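Local coordinates for oxidoreductase, zinc-binding dehydrogenase family (Myxococcus xanthus, PDB 5K1S), which probably acts as a zinc-binding reductase of the medium-chain family and takes part in an alternative route to isovaleryl coenzyme A, at residues A[142-146]-A[147-151]; A[154-157]-A[158-162]; A[179-182]-A[183-187]. One frame throughout, in Å; residues are numbered along the deposited sequence.

Contact 1 (A[142-146]-A[147-151]); sequences MVAPV and GGLGR
Pro145 and Gly148 are joined by a backbone hydrogen bond that closes a tight turn between strand 141-145 and strand 149-151. The turn lies in the GroES-like domain that begins medium-chain reductases. Gly148 N reaches Pro145 O at 2.9 Å, and the N-H points at the oxygen almost straight, at 168°. The donor sits well above the carbonyl plane, 47° out of it. A second bond, from Leu149 N to Val146 O, is weak at 3.4 Å. Val146 and Gly147 both have helical backbone angles, as in a short 3-10 turn. The two strands do not pair with each other. Backbone bonds tie Ala144 to Val47 and Gly150 to Ala102, so the turn carries the chain from one neighbour in the sheet to another. Gln311 adds a side-chain hydrogen bond to Leu149 O.

The CB of Ala144 and that of Leu149 both point toward the opposite segment. Leu149 has CG anti to its carbonyl carbon (chi1 -68°), and this brings CD2 to Ala144 and CG to Pro145 O. Leu149 also touches Leu49, Ala101 and Thr103. Leu149 CG lies 3.8 Å from Pro145 O, an apolar neighbour of the bonded carbonyl. The methyl-to-methyl touch is Leu149 CD2 against Ala144 CB, at 3.5 Å.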
ATOM      1  N   MET A 142      -1.286  27.026  26.334  1.00 47.36           N
ATOM      2  CA  MET A 142      -0.308  26.586  25.350  1.00 46.06           C
ATOM      3  C   MET A 142      -0.438  27.459  24.114  1.00 46.47           C
ATOM      4  O   MET A 142      -1.538  27.897  23.762  1.00 47.65           O
ATOM      5  CB  MET A 142      -0.503  25.110  24.977  1.00 45.38           C
ATOM      6  CG  MET A 142      -1.787  24.820  24.213  1.00 46.21           C
ATOM      7  SD  MET A 142      -2.050  23.060  23.911  1.00 45.53           S
ATOM      8  CE  MET A 142      -0.677  22.689  22.823  1.00 44.06           C
ATOM      9  N   VAL A 143       0.690  27.708  23.470  1.00 38.47           N
ATOM     10  CA  VAL A 143       0.716  28.415  22.196  1.00 38.86           C
ATOM     11  C   VAL A 143       0.595  27.393  21.077  1.00 38.69           C
ATOM     12  O   VAL A 143       1.082  26.264  21.180  1.00 37.99           O
ATOM     13  CB  VAL A 143       1.996  29.267  22.064  1.00 38.48           C
ATOM     14  CG1 VAL A 143       2.210  29.723  20.622  1.00 38.76           C
ATOM     15  CG2 VAL A 143       1.906  30.473  22.980  1.00 38.89           C
ATOM     16  N   ALA A 144      -0.062  27.793  19.996  1.00 44.91           N
ATOM     17  CA  ALA A 144      -0.296  26.895  18.876  1.00 45.09           C
ATOM     18  C   ALA A 144      -0.292  27.671  17.566  1.00 46.37           C
ATOM     19  O   ALA A 144      -1.067  28.622  17.413  1.00 47.53           O
ATOM     20  CB  ALA A 144      -1.629  26.166  19.046  1.00 45.94           C
ATOM     21  N   PRO A 145       0.558  27.313  16.602  1.00 44.81           N
ATOM     22  CA  PRO A 145       0.420  27.901  15.266  1.00 46.67           C
ATOM     23  C   PRO A 145      -0.963  27.601  14.710  1.00 47.96           C
ATOM     24  O   PRO A 145      -1.492  26.501  14.878  1.00 47.86           O
ATOM     25  CB  PRO A 145       1.523  27.211  14.453  1.00 47.12           C
ATOM     26  CG  PRO A 145       2.493  26.702  15.465  1.00 45.23           C
ATOM     27  CD  PRO A 145       1.684  26.366  16.673  1.00 44.01           C
ATOM     28  N   VAL A 146      -1.561  28.597  14.054  1.00 42.15           N
ATOM     29  CA  VAL A 146      -2.915  28.411  13.541  1.00 43.13           C
ATOM     30  C   VAL A 146      -2.973  27.209  12.610  1.00 42.94           C
ATOM     31  O   VAL A 146      -4.022  26.568  12.474  1.00 43.41           O
ATOM     32  CB  VAL A 146      -3.414  29.695  12.847  1.00 44.31           C
ATOM     33  CG1 VAL A 146      -3.523  30.832  13.860  1.00 44.59           C
ATOM     34  CG2 VAL A 146      -2.497  30.081  11.692  1.00 44.30           C
ATOM     35  N   GLY A 147      -1.854  26.869  11.970  1.00 51.07           N
ATOM     36  CA  GLY A 147      -1.819  25.742  11.059  1.00 51.97           C
ATOM     37  C   GLY A 147      -2.027  24.392  11.713  1.00 51.14           C
ATOM     38  O   GLY A 147      -2.280  23.415  10.999  1.00 52.00           O
ATOM     39  N   GLY A 148      -1.933  24.312  13.039  1.00 40.88           N
ATOM     40  CA  GLY A 148      -2.103  23.050  13.732  1.00 40.28           C
ATOM     41  C   GLY A 148      -3.334  22.985  14.615  1.00 40.80           C
ATOM     42  O   GLY A 148      -3.367  22.206  15.574  1.00 40.28           O
ATOM     43  N   LEU A 149      -4.354  23.781  14.303  1.00 46.17           N
ATOM     44  CA  LEU A 149      -5.564  23.860  15.110  1.00 46.53           C
ATOM     45  C   LEU A 149      -6.772  23.391  14.311  1.00 48.59           C
ATOM     46  O   LEU A 149      -6.877  23.657  13.110  1.00 49.79           O
ATOM     47  CB  LEU A 149      -5.808  25.293  15.605  1.00 46.38           C
ATOM     48  CG  LEU A 149      -4.827  25.857  16.635  1.00 44.57           C
ATOM     49  CD1 LEU A 149      -5.238  27.270  17.018  1.00 45.45           C
ATOM     50  CD2 LEU A 149      -4.746  24.972  17.873  1.00 43.28           C
ATOM     51  N   GLY A 150      -7.673  22.683  14.989  1.00 55.72           N
ATOM     52  CA  GLY A 150      -8.965  22.328  14.435  1.00 57.99           C
ATOM     53  C   GLY A 150     -10.070  23.021  15.204  1.00 59.02           C
ATOM     54  O   GLY A 150      -9.873  23.391  16.364  1.00 57.84           O
ATOM     55  N   ARG A 151     -11.235  23.200  14.587  1.00 55.05           N
ATOM     56  CA  ARG A 151     -12.315  23.984  15.174  1.00 56.43           C
ATOM     57  C   ARG A 151     -13.309  23.076  15.884  1.00 57.99           C
ATOM     58  O   ARG A 151     -13.820  22.119  15.292  1.00 59.46           O
ATOM     59  CB  ARG A 151     -13.021  24.810  14.100  1.00 58.20           C
ATOM     60  CG  ARG A 151     -12.096  25.800  13.426  1.00 57.47           C
ATOM     61  CD  ARG A 151     -12.841  26.797  12.570  1.00 60.16           C
ATOM     62  NE  ARG A 151     -11.963  27.884  12.146  1.00 59.87           N
ATOM     63  CZ  ARG A 151     -11.691  28.959  12.879  1.00 59.41           C
ATOM     64  NH1 ARG A 151     -12.226  29.107  14.084  1.00 59.20           N
ATOM     65  NH2 ARG A 151     -10.876  29.892  12.406  1.00 59.27           N
TER

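Contact 2 (A[154-157]-A[158-162]); sequences ASLP and WNEAA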
ATOM      1  N   ALA A 154     -19.459  24.457  18.952  1.00 64.66           N
ATOM      2  CA  ALA A 154     -19.928  24.896  20.260  1.00 65.37           C
ATOM      3  C   ALA A 154     -20.735  23.818  20.969  1.00 66.85           C
ATOM      4  O   ALA A 154     -20.835  23.842  22.201  1.00 67.11           O
ATOM      5  CB  ALA A 154     -20.767  26.165  20.117  1.00 67.62           C
ATOM      6  N   SER A 155     -21.303  22.873  20.224  1.00 75.82           N
ATOM      7  CA  SER A 155     -22.123  21.817  20.799  1.00 77.40           C
ATOM      8  C   SER A 155     -21.305  20.667  21.370  1.00 76.07           C
ATOM      9  O   SER A 155     -21.895  19.721  21.906  1.00 77.26           O
ATOM     10  CB  SER A 155     -23.087  21.276  19.739  1.00 79.43           C
ATOM     11  OG  SER A 155     -23.906  20.246  20.266  1.00 81.03           O
ATOM     12  N   LEU A 156     -19.977  20.722  21.280  1.00 65.95           N
ATOM     13  CA  LEU A 156     -19.129  19.602  21.666  1.00 64.50           C
ATOM     14  C   LEU A 156     -18.407  19.923  22.966  1.00 62.57           C
ATOM     15  O   LEU A 156     -17.631  20.891  23.002  1.00 60.83           O
ATOM     16  CB  LEU A 156     -18.122  19.294  20.558  1.00 62.98           C
ATOM     17  CG  LEU A 156     -17.287  18.021  20.703  1.00 61.63           C
ATOM     18  CD1 LEU A 156     -18.163  16.782  20.736  1.00 63.82           C
ATOM     19  CD2 LEU A 156     -16.288  17.925  19.562  1.00 60.07           C
ATOM     20  N   PRO A 157     -18.609  19.168  24.045  1.00 67.07           N
ATOM     21  CA  PRO A 157     -17.875  19.448  25.283  1.00 65.73           C
ATOM     22  C   PRO A 157     -16.380  19.223  25.117  1.00 62.56           C
ATOM     23  O   PRO A 157     -15.918  18.524  24.212  1.00 61.59           O
ATOM     24  CB  PRO A 157     -18.478  18.462  26.290  1.00 67.38           C
ATOM     25  CG  PRO A 157     -19.061  17.378  25.460  1.00 68.52           C
ATOM     26  CD  PRO A 157     -19.539  18.037  24.206  1.00 69.15           C
ATOM     27  N   TRP A 158     -15.617  19.830  26.029  1.00 56.74           N
ATOM     28  CA  TRP A 158     -14.162  19.804  25.922  1.00 53.83           C
ATOM     29  C   TRP A 158     -13.619  18.383  26.031  1.00 52.77           C
ATOM     30  O   TRP A 158     -12.759  17.974  25.242  1.00 50.87           O
ATOM     31  CB  TRP A 158     -13.542  20.695  27.001  1.00 53.57           C
ATOM     32  CG  TRP A 158     -13.880  22.146  26.852  1.00 54.78           C
ATOM     33  CD1 TRP A 158     -14.641  22.902  27.698  1.00 56.78           C
ATOM     34  CD2 TRP A 158     -13.472  23.018  25.793  1.00 54.23           C
ATOM     35  NE1 TRP A 158     -14.727  24.191  27.232  1.00 57.46           N
ATOM     36  CE2 TRP A 158     -14.020  24.289  26.063  1.00 55.96           C
ATOM     37  CE3 TRP A 158     -12.695  22.849  24.643  1.00 52.61           C
ATOM     38  CZ2 TRP A 158     -13.817  25.383  25.226  1.00 56.09           C
ATOM     39  CZ3 TRP A 158     -12.494  23.937  23.812  1.00 52.81           C
ATOM     40  CH2 TRP A 158     -13.054  25.187  24.108  1.00 54.52           C
ATOM     41  N   ASN A 159     -14.104  17.616  27.008  1.00 57.75           N
ATOM     42  CA  ASN A 159     -13.555  16.283  27.243  1.00 57.03           C
ATOM     43  C   ASN A 159     -13.677  15.410  26.000  1.00 57.27           C
ATOM     44  O   ASN A 159     -12.708  14.764  25.583  1.00 55.57           O
ATOM     45  CB  ASN A 159     -14.254  15.629  28.434  1.00 59.29           C
ATOM     46  CG  ASN A 159     -13.987  16.356  29.736  1.00 59.35           C
ATOM     47  OD1 ASN A 159     -13.077  17.180  29.826  1.00 57.38           O
ATOM     48  ND2 ASN A 159     -14.777  16.046  30.758  1.00 61.66           N
ATOM     49  N   GLU A 160     -14.867  15.373  25.396  1.00 81.91           N
ATOM     50  CA  GLU A 160     -15.046  14.600  24.171  1.00 82.69           C
ATOM     51  C   GLU A 160     -14.165  15.135  23.052  1.00 80.77           C
ATOM     52  O   GLU A 160     -13.647  14.364  22.236  1.00 80.19           O
ATOM     53  CB  GLU A 160     -16.513  14.618  23.745  1.00 85.73           C
ATOM     54  CG  GLU A 160     -17.371  13.556  24.408  1.00 87.87           C
ATOM     55  CD  GLU A 160     -18.777  13.518  23.842  1.00 90.73           C
ATOM     56  OE1 GLU A 160     -19.364  14.602  23.636  1.00 91.41           O
ATOM     57  OE2 GLU A 160     -19.290  12.407  23.593  1.00 92.27           O
ATOM     58  N   ALA A 161     -13.981  16.457  22.997  1.00 56.00           N
ATOM     59  CA  ALA A 161     -13.198  17.058  21.924  1.00 54.38           C
ATOM     60  C   ALA A 161     -11.708  16.785  22.089  1.00 51.43           C
ATOM     61  O   ALA A 161     -10.987  16.676  21.091  1.00 50.36           O
ATOM     62  CB  ALA A 161     -13.453  18.563  21.869  1.00 54.37           C
ATOM     63  N   ALA A 162     -11.232  16.667  23.329  1.00 63.83           N
ATOM     64  CA  ALA A 162      -9.811  16.462  23.588  1.00 61.10           C
ATOM     65  C   ALA A 162      -9.337  15.053  23.262  1.00 60.77           C
ATOM     66  O   ALA A 162      -8.164  14.752  23.508  1.00 58.65           O
ATOM     67  CB  ALA A 162      -9.497  16.772  25.051  1.00 60.28           C
TER
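Leu156 and Glu160 meet over the first turn of helix 158-161, with Pro157 between them in sequence at the N-cap position. In Glu160, CB lies 4.0 Å from Pro157 O and about as far from Leu156 CD1. CG is anti to the carbonyl carbon (chi1 -85°), and the chain runs on extended, back toward the proline ring. CD comes to 4.2 Å from Pro157 CG. At the tip, OE1 lies beside the ring, 3.3 Å from Pro157 CG, and is also close to Pro157 CD. The same oxygen is 3.8 Å from Leu156 CD1.

The other Leu156 branch takes a different partner. CD2 packs on the methyl of Ala161, with 3.7 Å to Ala161 CB. Thr321 and Ala322 of helix 311-323 also touch Leu156. The backbone closes the turn through Ala161 N and Pro157 O, 3.1 Å apart, with an N-H...O angle of 147°. It is the first i to i+4 bond of the helix. The donor is tilted only 16° from the carbonyl plane. Away from this face, the Trp158 ring stacks with His52 and makes a cation-pi contact with Arg100, joining the helix start to the sheet.

The contact is mainly apolar, and one backbone bond is its polar link. The Glu160 carboxylate meets carbon atoms here, but the positive end of the helix probably favours its charge.

Contact 3 (A[179-182]-A[183-187]); sequences GKVR and AGETV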
ATOM      1  N   GLY A 179      -8.417   5.323   2.663  1.00 57.99           N
ATOM      2  CA  GLY A 179      -9.187   4.142   2.314  1.00 60.11           C
ATOM      3  C   GLY A 179     -10.205   4.401   1.219  1.00 62.16           C
ATOM      4  O   GLY A 179     -10.442   3.543   0.365  1.00 63.71           O
ATOM      5  N   LYS A 180     -10.822   5.583   1.229  1.00 70.74           N
ATOM      6  CA  LYS A 180     -11.845   5.938   0.244  1.00 72.65           C
ATOM      7  C   LYS A 180     -12.979   4.914   0.249  1.00 75.05           C
ATOM      8  O   LYS A 180     -13.442   4.453  -0.797  1.00 76.70           O
ATOM      9  CB  LYS A 180     -11.235   6.073  -1.154  1.00 72.64           C
ATOM     10  CG  LYS A 180     -10.092   7.069  -1.239  1.00 70.57           C
ATOM     11  CD  LYS A 180      -9.458   7.056  -2.618  1.00 70.78           C
ATOM     12  CE  LYS A 180      -8.162   7.846  -2.644  1.00 68.91           C
ATOM     13  NZ  LYS A 180      -7.475   7.746  -3.962  1.00 69.25           N
ATOM     14  N   VAL A 181     -13.430   4.556   1.453  1.00 64.37           N
ATOM     15  CA  VAL A 181     -14.501   3.578   1.590  1.00 66.75           C
ATOM     16  C   VAL A 181     -15.768   4.126   0.954  1.00 68.65           C
ATOM     17  O   VAL A 181     -16.180   5.263   1.222  1.00 68.30           O
ATOM     18  CB  VAL A 181     -14.721   3.232   3.069  1.00 66.61           C
ATOM     19  CG1 VAL A 181     -15.861   2.230   3.222  1.00 69.25           C
ATOM     20  CG2 VAL A 181     -13.442   2.680   3.680  1.00 64.65           C
ATOM     21  N   ARG A 182     -16.396   3.315   0.109  1.00 99.85           N
ATOM     22  CA  ARG A 182     -17.618   3.689  -0.584  1.00101.77           C
ATOM     23  C   ARG A 182     -18.790   2.875  -0.055  1.00103.90           C
ATOM     24  O   ARG A 182     -18.628   1.733   0.386  1.00104.25           O
ATOM     25  CB  ARG A 182     -17.476   3.480  -2.095  1.00102.38           C
ATOM     26  CG  ARG A 182     -16.252   4.150  -2.701  1.00100.41           C
ATOM     27  CD  ARG A 182     -16.192   5.629  -2.352  1.00 99.24           C
ATOM     28  NE  ARG A 182     -15.018   6.288  -2.914  1.00 97.42           N
ATOM     29  CZ  ARG A 182     -14.611   7.506  -2.572  1.00 95.89           C
ATOM     30  NH1 ARG A 182     -15.279   8.205  -1.663  1.00 95.89           N
ATOM     31  NH2 ARG A 182     -13.529   8.025  -3.134  1.00 94.43           N
ATOM     32  N   ALA A 183     -19.974   3.482  -0.097  1.00 83.01           N
ATOM     33  CA  ALA A 183     -21.175   2.808   0.374  1.00 85.05           C
ATOM     34  C   ALA A 183     -21.400   1.523  -0.411  1.00 86.43           C
ATOM     35  O   ALA A 183     -21.335   1.512  -1.643  1.00 86.83           O
ATOM     36  CB  ALA A 183     -22.385   3.732   0.237  1.00 86.35           C
ATOM     37  N   GLY A 184     -21.661   0.435   0.312  1.00 72.69           N
ATOM     38  CA  GLY A 184     -21.879  -0.868  -0.276  1.00 73.80           C
ATOM     39  C   GLY A 184     -20.724  -1.830  -0.094  1.00 72.56           C
ATOM     40  O   GLY A 184     -20.931  -3.048  -0.182  1.00 73.24           O
ATOM     41  N   GLU A 185     -19.520  -1.325   0.158  1.00 81.36           N
ATOM     42  CA  GLU A 185     -18.367  -2.184   0.360  1.00 80.14           C
ATOM     43  C   GLU A 185     -18.405  -2.819   1.747  1.00 80.14           C
ATOM     44  O   GLU A 185     -19.050  -2.320   2.673  1.00 80.55           O
ATOM     45  CB  GLU A 185     -17.069  -1.394   0.188  1.00 78.03           C
ATOM     46  CG  GLU A 185     -16.735  -1.048  -1.254  1.00 77.74           C
ATOM     47  CD  GLU A 185     -15.487  -0.194  -1.373  1.00 75.52           C
ATOM     48  OE1 GLU A 185     -15.262   0.659  -0.489  1.00 74.31           O
ATOM     49  OE2 GLU A 185     -14.727  -0.379  -2.347  1.00 74.85           O
ATOM     50  N   THR A 186     -17.699  -3.938   1.877  1.00 80.07           N
ATOM     51  CA  THR A 186     -17.540  -4.628   3.149  1.00 79.67           C
ATOM     52  C   THR A 186     -16.177  -4.280   3.729  1.00 77.84           C
ATOM     53  O   THR A 186     -15.153  -4.426   3.052  1.00 76.58           O
ATOM     54  CB  THR A 186     -17.672  -6.141   2.974  1.00 79.56           C
ATOM     55  OG1 THR A 186     -16.760  -6.589   1.963  1.00 78.30           O
ATOM     56  CG2 THR A 186     -19.093  -6.514   2.572  1.00 81.40           C
ATOM     57  N   VAL A 187     -16.166  -3.821   4.978  1.00 60.14           N
ATOM     58  CA  VAL A 187     -14.962  -3.312   5.627  1.00 58.16           C
ATOM     59  C   VAL A 187     -14.578  -4.256   6.756  1.00 57.75           C
ATOM     60  O   VAL A 187     -15.416  -4.608   7.595  1.00 58.60           O
ATOM     61  CB  VAL A 187     -15.175  -1.884   6.160  1.00 57.07           C
ATOM     62  CG1 VAL A 187     -13.877  -1.332   6.739  1.00 54.03           C
ATOM     63  CG2 VAL A 187     -15.704  -0.977   5.057  1.00 57.53           C
TER
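Arg182 and Glu185 are held together by two hydrogen bonds. The backbone Arg182 N points at Glu185 OE1, 2.9 Å away and nearly straight at 177°. It meets the oxygen from above the carboxylate plane, 45° out of it. In return, Glu185 N donates to Arg182 O at 3.2 Å, closing a type II beta turn from Arg182 to Glu185. Gly184 takes the third position with positive phi, where any side chain would run into the Ala183 carbonyl oxygen.

The Glu185 chain leaves CB with CG anti to the carbonyl carbon (chi1 -74°) and then runs extended, carrying the carboxylate back across the turn. On the way, its CB passes 3.5 Å from Arg182 O. OE1 also forms a salt bridge with Arg277, so a backbone N-H and a guanidinium share one oxygen. The Arg182 guanidinium leads elsewhere. One of its faces takes Lys180 CB, 3.5 Å above the plane and off centre. With an alanine here in place of Glu185 the carboxylate is gone, and Arg182 N and Arg277 would probably lose this shared acceptor, leaving the backbone bond to Arg182 O to close the turn.

Val181 CG1 packs on Val187 CG2 at 3.7 Å. Ala209 touches both valines, and Val187 also rests on Val255 and Val257 of the adjacent strand 253-258. The turn leads from helix 165-178 into strand 186-190, an inner strand of the six-stranded parallel sheet. This is the entry to the first strand of the Rossmann-type nucleotide-binding fold.

Overall arrangement
The three contacts follow one another along the chain without overlap. Contacts 1 and 2 are two residues apart in the sequence, with centres 16 Å apart and no other touch. Helix 311-323 reaches both, through Gln311 and Asp315 at contact 1 and Leu156 at contact 2. Contact 3 stands apart in the Rossmann-type part, its centre 32 Å from that of contact 1 and 28 Å from that of contact 2. Between contacts 2 and 3 in sequence lies Cys166, which binds one zinc ion with Cys57 and His79. At contact 1, Gly147 lies about 10 Å from the side chains of Cys109 and Cys115 of the four-cysteine zinc site and about 11 Å from a zinc ion.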